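Local atomic coordinates of annexin A8 (Homo sapiens, PDB entry 1W3W), a protein that acts as an anticoagulant that indirectly inhibits the thromboplastin-specific complex of the blood coagulation cascade, and binds phospholipid in a calcium-dependent way. Residues A[114-117]-A[118-122]; A[153-156]-A[157-160]; A[274-277]-A[278-282]. All blocks are in the same frame, centred on the assembly; numbering follows the deposited sequence.

Contact 1 of 3, residues A[114-117]-A[118-122]; sequences GVII and EILAS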
loop_
_atom_site.group_PDB
_atom_site.type_symbol
_atom_site.label_atom_id
_atom_site.label_comp_id
_atom_site.label_asym_id
_atom_site.label_seq_id
_atom_site.Cartn_x
_atom_site.Cartn_y
_atom_site.Cartn_z
ATOM N N GLY A 114 -1.965 -10.835 1.943
ATOM C CA GLY A 114 -1.803 -9.597 2.681
ATOM C C GLY A 114 -1.446 -8.401 1.808
ATOM O O GLY A 114 -1.901 -7.304 2.075
ATOM N N VAL A 115 -0.637 -8.618 0.774
ATOM C CA VAL A 115 -0.266 -7.568 -0.166
ATOM C C VAL A 115 -1.500 -7.117 -0.927
ATOM O O VAL A 115 -1.751 -5.921 -1.075
ATOM C CB VAL A 115 0.828 -8.048 -1.175
ATOM C CG1 VAL A 115 1.078 -6.999 -2.253
ATOM C CG2 VAL A 115 2.116 -8.361 -0.453
ATOM N N ILE A 116 -2.286 -8.087 -1.386
ATOM C CA ILE A 116 -3.472 -7.809 -2.184
ATOM C C ILE A 116 -4.532 -7.064 -1.374
ATOM O O ILE A 116 -5.114 -6.102 -1.858
ATOM C CB ILE A 116 -4.081 -9.119 -2.788
ATOM C CG1 ILE A 116 -3.021 -9.891 -3.591
ATOM C CG2 ILE A 116 -5.271 -8.761 -3.692
ATOM C CD1 ILE A 116 -3.446 -11.324 -4.020
ATOM N N ILE A 117 -4.753 -7.499 -0.135
ATOM C CA ILE A 117 -5.697 -6.842 0.778
ATOM C C ILE A 117 -5.333 -5.367 1.010
ATOM O O ILE A 117 -6.180 -4.474 0.908
ATOM C CB ILE A 117 -5.719 -7.607 2.136
ATOM C CG1 ILE A 117 -6.441 -8.953 1.970
ATOM C CG2 ILE A 117 -6.363 -6.769 3.239
ATOM C CD1 ILE A 117 -6.128 -9.990 3.040
ATOM N N GLU A 118 -4.065 -5.136 1.342
ATOM C CA GLU A 118 -3.554 -3.803 1.650
ATOM C C GLU A 118 -3.809 -2.851 0.505
ATOM O O GLU A 118 -4.331 -1.762 0.704
ATOM C CB GLU A 118 -2.053 -3.885 1.965
ATOM C CG GLU A 118 -1.316 -2.557 2.042
ATOM C CD GLU A 118 0.183 -2.749 1.883
ATOM O OE1 GLU A 118 0.807 -3.330 2.784
ATOM O OE2 GLU A 118 0.732 -2.323 0.856
ATOM N N ILE A 119 -3.425 -3.248 -0.695
ATOM C CA ILE A 119 -3.549 -2.356 -1.832
ATOM C C ILE A 119 -5.015 -2.124 -2.198
ATOM O O ILE A 119 -5.439 -0.969 -2.373
ATOM C CB ILE A 119 -2.746 -2.862 -3.028
ATOM C CG1 ILE A 119 -1.259 -2.852 -2.673
ATOM C CG2 ILE A 119 -2.992 -1.968 -4.229
ATOM C CD1 ILE A 119 -0.371 -3.424 -3.738
ATOM N N LEU A 120 -5.797 -3.196 -2.283
ATOM C CA LEU A 120 -7.190 -3.052 -2.711
ATOM C C LEU A 120 -8.049 -2.266 -1.704
ATOM O O LEU A 120 -8.958 -1.531 -2.095
ATOM C CB LEU A 120 -7.824 -4.413 -3.034
ATOM C CG LEU A 120 -7.659 -4.874 -4.492
ATOM C CD1 LEU A 120 -6.220 -4.829 -4.952
ATOM C CD2 LEU A 120 -8.238 -6.266 -4.718
ATOM N N ALA A 121 -7.760 -2.405 -0.418
ATOM C CA ALA A 121 -8.536 -1.716 0.610
ATOM C C ALA A 121 -8.122 -0.264 0.831
ATOM O O ALA A 121 -8.950 0.567 1.231
ATOM C CB ALA A 121 -8.474 -2.484 1.902
ATOM N N SER A 122 -6.865 0.069 0.578
ATOM C CA SER A 122 -6.357 1.389 0.962
ATOM C C SER A 122 -6.333 2.374 -0.203
ATOM O O SER A 122 -6.137 3.562 -0.001
ATOM C CB SER A 122 -4.968 1.267 1.586
ATOM O OG SER A 122 -4.030 0.804 0.631
#
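Ile119 stands one helical turn beyond Val115, and its side chain can be followed alongside that residue. CB begins 3.8 Å from Val115 O. CG1 passes closer to the same oxygen, and CD1 ends 4.1 Å from Val115 CG1, the two side chains running next to each other in the same direction. With Ile119 CG1 anti to its own carbonyl carbon (chi1 -64°), the longer branch is laid back toward the preceding turn and Val115 CG1. A second apolar pair, Ile116 CG2 and Leu120 CD2 at 4.0 Å, repeats the side-by-side pattern. Beneath both pairs run ordinary i to i+4 backbone bonds, such as Leu120 N to Ile116 O at 3.0 Å.

The helix, residues 113-122, belongs to the second annexin repeat, and its faces serve different neighbours. Ile119 and Leu120 pack on Leu102 of helix 96-107, while Ile117 and Ala121 meet Thr246 of helix 238-252. Glu118 breaks the apolar pattern: its buried carboxylate forms salt bridges through OE2 to Arg278 and through OE1 to Arg261, which probably favours the charged form. At the last turn Ser122 OG folds back to Glu118 O, 2.6 Å away. Ser122 N binds that oxygen too, so the carbonyl is gripped by two donors, one from each face of its plane.

Contact 2 of 3, residues A[153-156]-A[157-160]; sequences GYLE and RILV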
loop_
_atom_site.group_PDB
_atom_site.type_symbol
_atom_site.label_atom_id
_atom_site.label_comp_id
_atom_site.label_asym_id
_atom_site.label_seq_id
_atom_site.Cartn_x
_atom_site.Cartn_y
_atom_site.Cartn_z
ATOM N N GLY A 153 -13.402 -18.576 -1.967
ATOM C CA GLY A 153 -14.235 -18.357 -0.799
ATOM C C GLY A 153 -14.645 -16.907 -0.646
ATOM O O GLY A 153 -14.812 -16.190 -1.627
ATOM N N TYR A 154 -14.813 -16.481 0.598
ATOM C CA TYR A 154 -15.314 -15.150 0.889
ATOM C C TYR A 154 -14.225 -14.094 0.672
ATOM O O TYR A 154 -14.535 -12.962 0.352
ATOM C CB TYR A 154 -15.883 -15.097 2.311
ATOM C CG TYR A 154 -17.196 -15.843 2.431
ATOM C CD1 TYR A 154 -18.257 -15.548 1.576
ATOM C CD2 TYR A 154 -17.368 -16.859 3.365
ATOM C CE1 TYR A 154 -19.464 -16.234 1.654
ATOM C CE2 TYR A 154 -18.579 -17.556 3.457
ATOM C CZ TYR A 154 -19.623 -17.234 2.593
ATOM O OH TYR A 154 -20.832 -17.897 2.657
ATOM N N LEU A 155 -12.959 -14.479 0.825
ATOM C CA LEU A 155 -11.847 -13.570 0.553
ATOM C C LEU A 155 -11.924 -13.116 -0.894
ATOM O O LEU A 155 -11.841 -11.932 -1.167
ATOM C CB LEU A 155 -10.499 -14.236 0.803
ATOM C CG LEU A 155 -9.309 -13.327 0.466
ATOM C CD1 LEU A 155 -9.213 -12.195 1.472
ATOM C CD2 LEU A 155 -8.027 -14.116 0.417
ATOM N N GLU A 156 -12.096 -14.076 -1.804
ATOM C CA GLU A 156 -12.273 -13.798 -3.225
ATOM C C GLU A 156 -13.404 -12.823 -3.504
ATOM O O GLU A 156 -13.264 -11.927 -4.341
ATOM C CB GLU A 156 -12.546 -15.095 -3.987
ATOM C CG GLU A 156 -12.478 -14.957 -5.498
ATOM C CD GLU A 156 -13.776 -14.505 -6.136
ATOM O OE1 GLU A 156 -14.865 -14.708 -5.566
ATOM O OE2 GLU A 156 -13.712 -13.932 -7.232
ATOM N N ARG A 157 -14.525 -13.018 -2.816
ATOM C CA ARG A 157 -15.692 -12.172 -2.980
ATOM C C ARG A 157 -15.432 -10.724 -2.557
ATOM O O ARG A 157 -15.795 -9.809 -3.277
ATOM C CB ARG A 157 -16.879 -12.742 -2.191
ATOM C CG ARG A 157 -17.342 -14.132 -2.691
ATOM C CD ARG A 157 -18.298 -14.086 -3.877
ATOM N NE ARG A 157 -19.557 -14.780 -3.576
ATOM C CZ ARG A 157 -20.392 -15.301 -4.480
ATOM N NH1 ARG A 157 -20.140 -15.224 -5.789
ATOM N NH2 ARG A 157 -21.502 -15.907 -4.064
ATOM N N ILE A 158 -14.823 -10.508 -1.388
ATOM C CA ILE A 158 -14.552 -9.131 -0.956
ATOM C C ILE A 158 -13.508 -8.434 -1.845
ATOM O O ILE A 158 -13.643 -7.257 -2.144
ATOM C CB ILE A 158 -14.180 -9.036 0.550
ATOM C CG1 ILE A 158 -14.244 -7.576 1.008
ATOM C CG2 ILE A 158 -12.812 -9.622 0.841
ATOM C CD1 ILE A 158 -14.074 -7.415 2.498
ATOM N N LEU A 159 -12.484 -9.159 -2.276
ATOM C CA LEU A 159 -11.437 -8.570 -3.104
ATOM C C LEU A 159 -11.989 -8.151 -4.459
ATOM O O LEU A 159 -11.739 -7.038 -4.924
ATOM C CB LEU A 159 -10.265 -9.535 -3.266
ATOM C CG LEU A 159 -9.498 -9.861 -1.980
ATOM C CD1 LEU A 159 -8.412 -10.853 -2.251
ATOM C CD2 LEU A 159 -8.924 -8.609 -1.315
ATOM N N VAL A 160 -12.757 -9.037 -5.085
ATOM C CA VAL A 160 -13.416 -8.718 -6.342
ATOM C C VAL A 160 -14.383 -7.533 -6.201
ATOM O O VAL A 160 -14.454 -6.669 -7.076
ATOM C CB VAL A 160 -14.135 -9.981 -6.912
ATOM C CG1 VAL A 160 -15.288 -9.609 -7.827
ATOM C CG2 VAL A 160 -13.125 -10.836 -7.646
#
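Gly153 and Arg157 join the first of four successive i to i+4 backbone links, a weak one of 3.4 Å from Arg157 N to Gly153 O, after which the bonds are shorter, as from Ile158 N to Tyr154 O at 3.0 Å. The glycine has a positive phi of 72°, a backbone shape that favours this residue.

Leu155 and Leu159 carry the apolar part. Leu155 CG lies 3.8 Å from Leu159 CD1, and Leu155 CD1 is 4.0 Å from the same methyl, so one branch of the later leucine is set against both the fork and a tip of the earlier one as the two chains pass at a slant. Ile158 uses a different surface: its CG2 comes within 3.2 Å of Leu155 O, a methyl held close against a backbone carbonyl.

This helix, 153-163, is part of the second annexin repeat and packs against helix 113-122 of the same repeat: Leu159 reaches Ile116 and Leu120, while Leu155 touches Ile117. Another side faces helix 198-207, where both Tyr154 and Ile158 meet Ile202. Helix 143-150 borders a further side, with Gln148 touched by Glu156 and Val160.

On the side of helix 143-150, Glu156 bends at its second torsion (chi2 -86°), which swings the carboxylate forward toward the next turn. OE2 then rests 3.2 Å from Val160 CG2, a carboxylate oxygen beside a methyl. The other oxygen, OE1, is 3.8 Å from Arg157 CG, yet the charged groups do not meet: Glu156 OE1 remains 5.1 Å from Arg157 NE. Opposite charges in adjacent positions may attract through space, but the arginine chain, itself kinked at two torsions, leads outward from an exposed position.

Contact 3 of 3, residues A[274-277]-A[278-282]; sequences GTLI and RNIVS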
loop_
_atom_site.group_PDB
_atom_site.type_symbol
_atom_site.label_atom_id
_atom_site.label_comp_id
_atom_site.label_asym_id
_atom_site.label_seq_id
_atom_site.Cartn_x
_atom_site.Cartn_y
_atom_site.Cartn_z
ATOM N N GLY A 274 9.436 -6.365 2.456
ATOM C CA GLY A 274 8.540 -6.073 1.338
ATOM C C GLY A 274 7.486 -5.044 1.713
ATOM O O GLY A 274 7.234 -4.095 0.966
ATOM N N THR A 275 6.897 -5.222 2.890
ATOM C CA THR A 275 5.868 -4.333 3.410
ATOM C C THR A 275 6.396 -2.966 3.817
ATOM O O THR A 275 5.745 -1.943 3.581
ATOM C CB THR A 275 5.189 -5.016 4.612
ATOM O OG1 THR A 275 4.525 -6.182 4.141
ATOM C CG2 THR A 275 4.071 -4.174 5.188
ATOM N N LEU A 276 7.568 -2.954 4.436
ATOM C CA LEU A 276 8.258 -1.712 4.769
ATOM C C LEU A 276 8.563 -0.888 3.511
ATOM O O LEU A 276 8.244 0.291 3.430
ATOM C CB LEU A 276 9.549 -2.053 5.522
ATOM C CG LEU A 276 10.427 -0.941 6.088
ATOM C CD1 LEU A 276 9.684 -0.066 7.082
ATOM C CD2 LEU A 276 11.626 -1.596 6.760
ATOM N N ILE A 277 9.174 -1.523 2.522
ATOM C CA ILE A 277 9.531 -0.858 1.279
ATOM C C ILE A 277 8.302 -0.298 0.581
ATOM O O ILE A 277 8.261 0.879 0.233
ATOM C CB ILE A 277 10.297 -1.834 0.359
ATOM C CG1 ILE A 277 11.723 -2.059 0.910
ATOM C CG2 ILE A 277 10.298 -1.327 -1.084
ATOM C CD1 ILE A 277 12.459 -3.242 0.309
ATOM N N ARG A 278 7.291 -1.138 0.388
ATOM C CA ARG A 278 6.122 -0.773 -0.403
ATOM C C ARG A 278 5.363 0.404 0.183
ATOM O O ARG A 278 4.947 1.313 -0.536
ATOM C CB ARG A 278 5.185 -1.979 -0.546
ATOM C CG ARG A 278 3.983 -1.742 -1.449
ATOM C CD ARG A 278 3.105 -2.986 -1.640
ATOM N NE ARG A 278 2.731 -3.541 -0.347
ATOM C CZ ARG A 278 3.257 -4.629 0.219
ATOM N NH1 ARG A 278 4.191 -5.341 -0.371
ATOM N NH2 ARG A 278 2.848 -4.996 1.414
ATOM N N ASN A 279 5.187 0.398 1.493
ATOM C CA ASN A 279 4.441 1.458 2.139
ATOM C C ASN A 279 5.189 2.772 2.208
ATOM O O ASN A 279 4.589 3.827 1.997
ATOM C CB ASN A 279 3.940 0.979 3.497
ATOM C CG ASN A 279 2.812 0.001 3.345
ATOM O OD1 ASN A 279 2.997 -1.219 3.412
ATOM N ND2 ASN A 279 1.646 0.523 3.058
ATOM N N ILE A 280 6.499 2.725 2.461
ATOM C CA ILE A 280 7.297 3.947 2.466
ATOM C C ILE A 280 7.376 4.528 1.055
ATOM O O ILE A 280 7.179 5.722 0.865
ATOM C CB ILE A 280 8.705 3.709 3.077
ATOM C CG1 ILE A 280 8.560 3.600 4.600
ATOM C CG2 ILE A 280 9.662 4.843 2.709
ATOM C CD1 ILE A 280 9.830 3.406 5.340
ATOM N N VAL A 281 7.643 3.677 0.072
ATOM C CA VAL A 281 7.799 4.140 -1.288
ATOM C C VAL A 281 6.491 4.698 -1.849
ATOM O O VAL A 281 6.490 5.789 -2.403
ATOM C CB VAL A 281 8.355 3.039 -2.197
ATOM C CG1 VAL A 281 8.245 3.442 -3.668
ATOM C CG2 VAL A 281 9.819 2.751 -1.830
ATOM N N SER A 282 5.400 3.949 -1.704
ATOM C CA SER A 282 4.113 4.311 -2.331
ATOM C C SER A 282 3.435 5.498 -1.632
ATOM O O SER A 282 2.679 6.230 -2.263
ATOM C CB SER A 282 3.176 3.094 -2.446
ATOM O OG SER A 282 2.666 2.658 -1.201
#
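Helix 273-283 of the fourth annexin repeat brings Arg278 back over the turn that holds Gly274 and Thr275. The arginine starts extended, CG anti to the backbone N (chi1 -175°), then bends at chi3 (53°) so that its guanidinium returns along the helix. One face of that flat group lies over Gly274 O, with NH1 3.5 Å from the oxygen. NH2 approaches Thr275 OG1 obliquely, and the resulting hydrogen bond is long at 3.4 Å and weak, its N-H...O angle being 132°. The main polar partners lie on other helices: NE has its carboxylate in Glu118, and NH1 a second one in Glu101. Such charged pairs between the second and fourth repeats are consistent with the hydrophilic centre known from other annexins.

The opposite chemistry appears elsewhere on the helix. Leu276 and Ile280 run side by side, their CD1 methyls 3.9 Å apart, and both pack on Leu319 of helix 313-323. The side chain of Leu276 also comes within about 4 Å of that of Met266, a calcium-site residue, the ion itself being about 9 Å from the Leu276 side chain. Ile277 CG2 and Val281 CG2, 4.2 Å apart, turn to helix 81-91. Further along, Ser282 OG binds Arg278 O at 2.7 Å, sharing that acceptor with Ser282 N from the other face of the carbonyl.

Contacts 1 and 3 lie near the centre of the chain and are mostly buried, whereas contact 2, its centre about 19 Å from the centre of the chain, is only partly buried. Contact 1 touches both others. Toward contact 2 the meeting is packing, mostly of apolar side chains, within one repeat, as where Ile117 CD1 and Leu155 CD1 approach to 4.1 Å. Toward contact 3 the ionic pair of Glu118 and Arg278 joins the second repeat to the fourth, with methyls of Val115 and Ile119 beside Arg278. Contacts 2 and 3 do not touch. Buried charge is thus paired between helices at the centre; contacts 1 and 3 also both hold a serine whose hydroxyl turns back to the carbonyl four residues earlier.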